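EDD domain protein, DegV family (Ruminococcus gnavus, PDB 3JR7) is of uncharacterised function but, as a member of the DegV family, probably binds a fatty acid or similar lipid. Local coordinates at residues A[21-33]-A[38-50]. Numbering follows the deposited sequence.
Sequences SYKVIVDSCGEFT and ADGGFEHVALGIQ
Phe32 and His44 stack face to face, ring centroids 3.6 Å apart and planes only 11° from parallel, with His44 NE2 lying over the centre of the phenyl ring. The opposite face of Phe32 takes Phe42: CB of Phe42 sits over it in a CH-pi contact, 3.6 Å from Phe32 CZ, and the ring of Phe42 turns an edge toward the same face. Phe32 is thus clamped between side chains two residues apart on one strand, which point to the same side of the sheet. His44 CG stands beside its own backbone N (chi1 -81°), and the ring turns its ND1 edge to Val26 O, a weak hydrogen bond of 3.4 Å in the ring plane. Phe42 lies alongside Val24, its CD1 3.7 Å from Val24 CB.

The backbones beneath form a parallel ladder: Val24 N donates to Gly41 O, Glu43 N to Val24 O, Val26 N to Glu43 O and Val45 N to Val26 O. On the other side of the sheet, facing helix 85-92, Ile25 CG2 presses on Val45 CG2 at a tight 3.4 Å. Lys23 bends at chi3 (71°) to bring NZ 2.9 Å from Glu43 OE1, which it meets from above the carboxylate plane; Ser91 O also accepts from NZ. Just past strand 22-27, Ser28 OG accepts almost straight from Leu47 N, 3.1 Å away, and that hydroxyl also bonds Asp58. Leu47 CD1 packs against Asp27 CB, while Asp27 OD2 is held by Ser111 and Leu104.

These contacts close a beta-alpha-beta unit through helix 34-39: aromatic stacking covers one face, aliphatic packing and a salt bridge the other, and the polar ties at Ser28 position the backbone at Leu47, which lines the pocket where a polyether, probably from the crystallisation liquor, is bound; a lipid there would be consistent with the family but is not seen.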
# COMPACT_ATOMS: atom_id res chain seq x y z
N SER A 21 17.70 16.55 -6.05
CA SER A 21 17.09 16.40 -7.38
C SER A 21 16.50 15.00 -7.50
O SER A 21 17.05 14.17 -8.18
CB SER A 21 18.13 16.68 -8.46
OG SER A 21 17.52 16.76 -9.74
N TYR A 22 15.40 14.75 -6.81
CA TYR A 22 14.71 13.46 -6.91
C TYR A 22 13.21 13.61 -6.81
O TYR A 22 12.73 14.57 -6.25
CB TYR A 22 15.22 12.50 -5.83
CG TYR A 22 14.72 12.75 -4.42
CD1 TYR A 22 13.64 12.07 -3.92
CD2 TYR A 22 15.39 13.59 -3.57
CE1 TYR A 22 13.21 12.25 -2.63
CE2 TYR A 22 14.96 13.80 -2.26
CZ TYR A 22 13.87 13.12 -1.80
OH TYR A 22 13.39 13.30 -0.48
N LYS A 23 12.46 12.66 -7.35
CA LYS A 23 11.03 12.60 -7.13
C LYS A 23 10.64 11.15 -6.77
O LYS A 23 11.22 10.21 -7.33
CB LYS A 23 10.29 13.11 -8.35
CG LYS A 23 8.83 13.32 -8.14
CD LYS A 23 8.17 14.13 -9.29
CE LYS A 23 8.04 13.35 -10.62
NZ LYS A 23 7.22 14.08 -11.78
N VAL A 24 9.68 10.99 -5.88
CA VAL A 24 9.09 9.69 -5.51
C VAL A 24 7.67 9.60 -6.01
O VAL A 24 6.77 10.32 -5.51
CB VAL A 24 9.08 9.41 -4.00
CG1 VAL A 24 8.65 7.93 -3.73
CG2 VAL A 24 10.47 9.71 -3.37
N ILE A 25 7.47 8.75 -7.01
CA ILE A 25 6.17 8.52 -7.60
C ILE A 25 5.58 7.25 -6.96
O ILE A 25 6.23 6.23 -6.90
CB ILE A 25 6.30 8.27 -9.11
CG1 ILE A 25 6.97 9.49 -9.80
CG2 ILE A 25 4.93 7.94 -9.73
CD1 ILE A 25 7.46 9.18 -11.17
N VAL A 26 4.36 7.33 -6.51
CA VAL A 26 3.68 6.24 -5.84
C VAL A 26 2.34 6.04 -6.50
O VAL A 26 1.63 7.03 -6.76
CB VAL A 26 3.49 6.58 -4.35
CG1 VAL A 26 2.89 5.37 -3.59
CG2 VAL A 26 4.82 7.02 -3.74
N ASP A 27 1.95 4.80 -6.82
CA ASP A 27 0.62 4.62 -7.35
C ASP A 27 -0.40 4.93 -6.25
O ASP A 27 -0.05 5.01 -5.07
CB ASP A 27 0.38 3.25 -8.03
CG ASP A 27 0.37 2.07 -7.06
OD1 ASP A 27 -0.07 2.18 -5.88
OD2 ASP A 27 0.71 0.97 -7.54
N SER A 28 -1.65 5.19 -6.64
CA SER A 28 -2.59 5.87 -5.74
C SER A 28 -3.02 4.97 -4.56
O SER A 28 -3.54 5.42 -3.58
CB SER A 28 -3.80 6.36 -6.51
OG SER A 28 -4.51 5.28 -7.03
N CYS A 29 -2.74 3.68 -4.66
CA CYS A 29 -3.02 2.78 -3.54
C CYS A 29 -2.25 3.20 -2.30
O CYS A 29 -2.77 3.14 -1.17
CB CYS A 29 -2.74 1.32 -3.92
SG CYS A 29 -3.29 0.19 -2.63
N GLY A 30 -1.03 3.68 -2.50
CA GLY A 30 -0.18 4.05 -1.40
C GLY A 30 -0.59 5.37 -0.81
O GLY A 30 -0.46 6.40 -1.50
N GLU A 31 -1.03 5.38 0.46
CA GLU A 31 -1.55 6.61 1.07
C GLU A 31 -0.43 7.61 1.33
O GLU A 31 0.66 7.20 1.58
CB GLU A 31 -2.26 6.31 2.41
CG GLU A 31 -3.55 5.54 2.35
CD GLU A 31 -3.39 4.07 2.03
OE1 GLU A 31 -2.27 3.50 2.20
OE2 GLU A 31 -4.41 3.47 1.61
N PHE A 32 -0.70 8.92 1.25
CA PHE A 32 0.24 9.96 1.74
C PHE A 32 -0.24 10.53 3.05
O PHE A 32 -1.42 10.84 3.17
CB PHE A 32 0.39 11.15 0.77
CG PHE A 32 1.11 10.83 -0.53
CD1 PHE A 32 1.75 9.61 -0.74
CD2 PHE A 32 1.12 11.77 -1.54
CE1 PHE A 32 2.37 9.34 -1.95
CE2 PHE A 32 1.75 11.53 -2.71
CZ PHE A 32 2.38 10.29 -2.93
N THR A 33 0.66 10.72 4.00
CA THR A 33 0.36 11.48 5.19
C THR A 33 0.30 12.97 4.85
O THR A 33 0.76 13.38 3.78
CB THR A 33 1.43 11.29 6.26
OG1 THR A 33 2.71 11.69 5.75
CG2 THR A 33 1.47 9.86 6.73
N ALA A 38 2.48 17.82 2.10
CA ALA A 38 3.10 19.13 2.30
C ALA A 38 4.55 19.18 1.76
O ALA A 38 5.07 20.25 1.46
CB ALA A 38 3.09 19.50 3.80
N ASP A 39 5.17 18.02 1.61
CA ASP A 39 6.57 17.96 1.24
C ASP A 39 6.87 18.37 -0.19
O ASP A 39 7.81 19.16 -0.40
CB ASP A 39 7.12 16.57 1.46
CG ASP A 39 8.52 16.44 0.98
OD1 ASP A 39 8.73 16.52 -0.26
OD2 ASP A 39 9.40 16.27 1.84
N GLY A 40 6.17 17.79 -1.17
CA GLY A 40 6.39 18.13 -2.59
C GLY A 40 7.24 17.13 -3.41
O GLY A 40 7.09 17.02 -4.63
N GLY A 41 8.12 16.40 -2.76
CA GLY A 41 8.84 15.35 -3.46
C GLY A 41 8.02 14.08 -3.75
O GLY A 41 8.55 13.18 -4.40
N PHE A 42 6.78 13.98 -3.28
CA PHE A 42 5.94 12.78 -3.55
C PHE A 42 4.83 13.09 -4.53
O PHE A 42 4.17 14.13 -4.39
CB PHE A 42 5.31 12.23 -2.27
CG PHE A 42 6.33 11.90 -1.18
CD1 PHE A 42 7.01 10.69 -1.20
CD2 PHE A 42 6.64 12.83 -0.19
CE1 PHE A 42 7.97 10.40 -0.20
CE2 PHE A 42 7.59 12.56 0.78
CZ PHE A 42 8.27 11.33 0.78
N GLU A 43 4.60 12.19 -5.48
CA GLU A 43 3.57 12.39 -6.49
C GLU A 43 2.82 11.10 -6.70
O GLU A 43 3.44 10.03 -6.76
CB GLU A 43 4.21 12.81 -7.82
CG GLU A 43 3.26 12.87 -8.95
CD GLU A 43 3.86 13.37 -10.27
OE1 GLU A 43 4.81 14.15 -10.25
OE2 GLU A 43 3.33 12.99 -11.34
N HIS A 44 1.51 11.18 -6.82
CA HIS A 44 0.70 9.99 -7.08
C HIS A 44 0.51 9.85 -8.59
O HIS A 44 0.40 10.83 -9.29
CB HIS A 44 -0.72 10.07 -6.47
CG HIS A 44 -0.81 9.74 -5.01
ND1 HIS A 44 -0.29 8.57 -4.47
CD2 HIS A 44 -1.45 10.37 -3.99
CE1 HIS A 44 -0.57 8.51 -3.18
NE2 HIS A 44 -1.25 9.60 -2.86
N VAL A 45 0.41 8.60 -9.03
CA VAL A 45 -0.12 8.20 -10.32
C VAL A 45 -1.37 7.39 -10.05
O VAL A 45 -1.32 6.36 -9.34
CB VAL A 45 0.93 7.42 -11.16
CG1 VAL A 45 0.33 6.83 -12.41
CG2 VAL A 45 2.05 8.38 -11.54
N ALA A 46 -2.50 7.87 -10.56
CA ALA A 46 -3.82 7.37 -10.17
C ALA A 46 -4.20 6.10 -10.89
O ALA A 46 -3.96 5.95 -12.11
CB ALA A 46 -4.90 8.46 -10.42
N LEU A 47 -4.77 5.17 -10.12
CA LEU A 47 -5.48 4.04 -10.69
C LEU A 47 -6.92 4.42 -11.01
O LEU A 47 -7.39 5.47 -10.59
CB LEU A 47 -5.47 2.85 -9.72
CG LEU A 47 -4.21 2.01 -9.69
CD1 LEU A 47 -3.13 2.61 -8.75
CD2 LEU A 47 -4.55 0.55 -9.35
N GLY A 48 -7.60 3.54 -11.74
CA GLY A 48 -9.05 3.71 -12.03
C GLY A 48 -9.92 2.83 -11.16
O GLY A 48 -9.50 1.75 -10.76
N ILE A 49 -11.15 3.28 -10.88
CA ILE A 49 -12.12 2.46 -10.15
C ILE A 49 -13.39 2.48 -10.97
O ILE A 49 -13.79 3.52 -11.42
CB ILE A 49 -12.42 3.00 -8.74
CG1 ILE A 49 -11.20 2.90 -7.84
CG2 ILE A 49 -13.65 2.26 -8.08
CD1 ILE A 49 -11.20 3.98 -6.74
N GLN A 50 -13.98 1.31 -11.14
CA GLN A 50 -15.20 1.12 -11.92
C GLN A 50 -16.26 0.37 -11.11
O GLN A 50 -16.05 -0.77 -10.69
CB GLN A 50 -14.86 0.36 -13.21
CG GLN A 50 -13.73 1.08 -14.01
CD GLN A 50 -12.29 0.58 -13.70
OE1 GLN A 50 -12.07 -0.60 -13.43
NE2 GLN A 50 -11.31 1.48 -13.81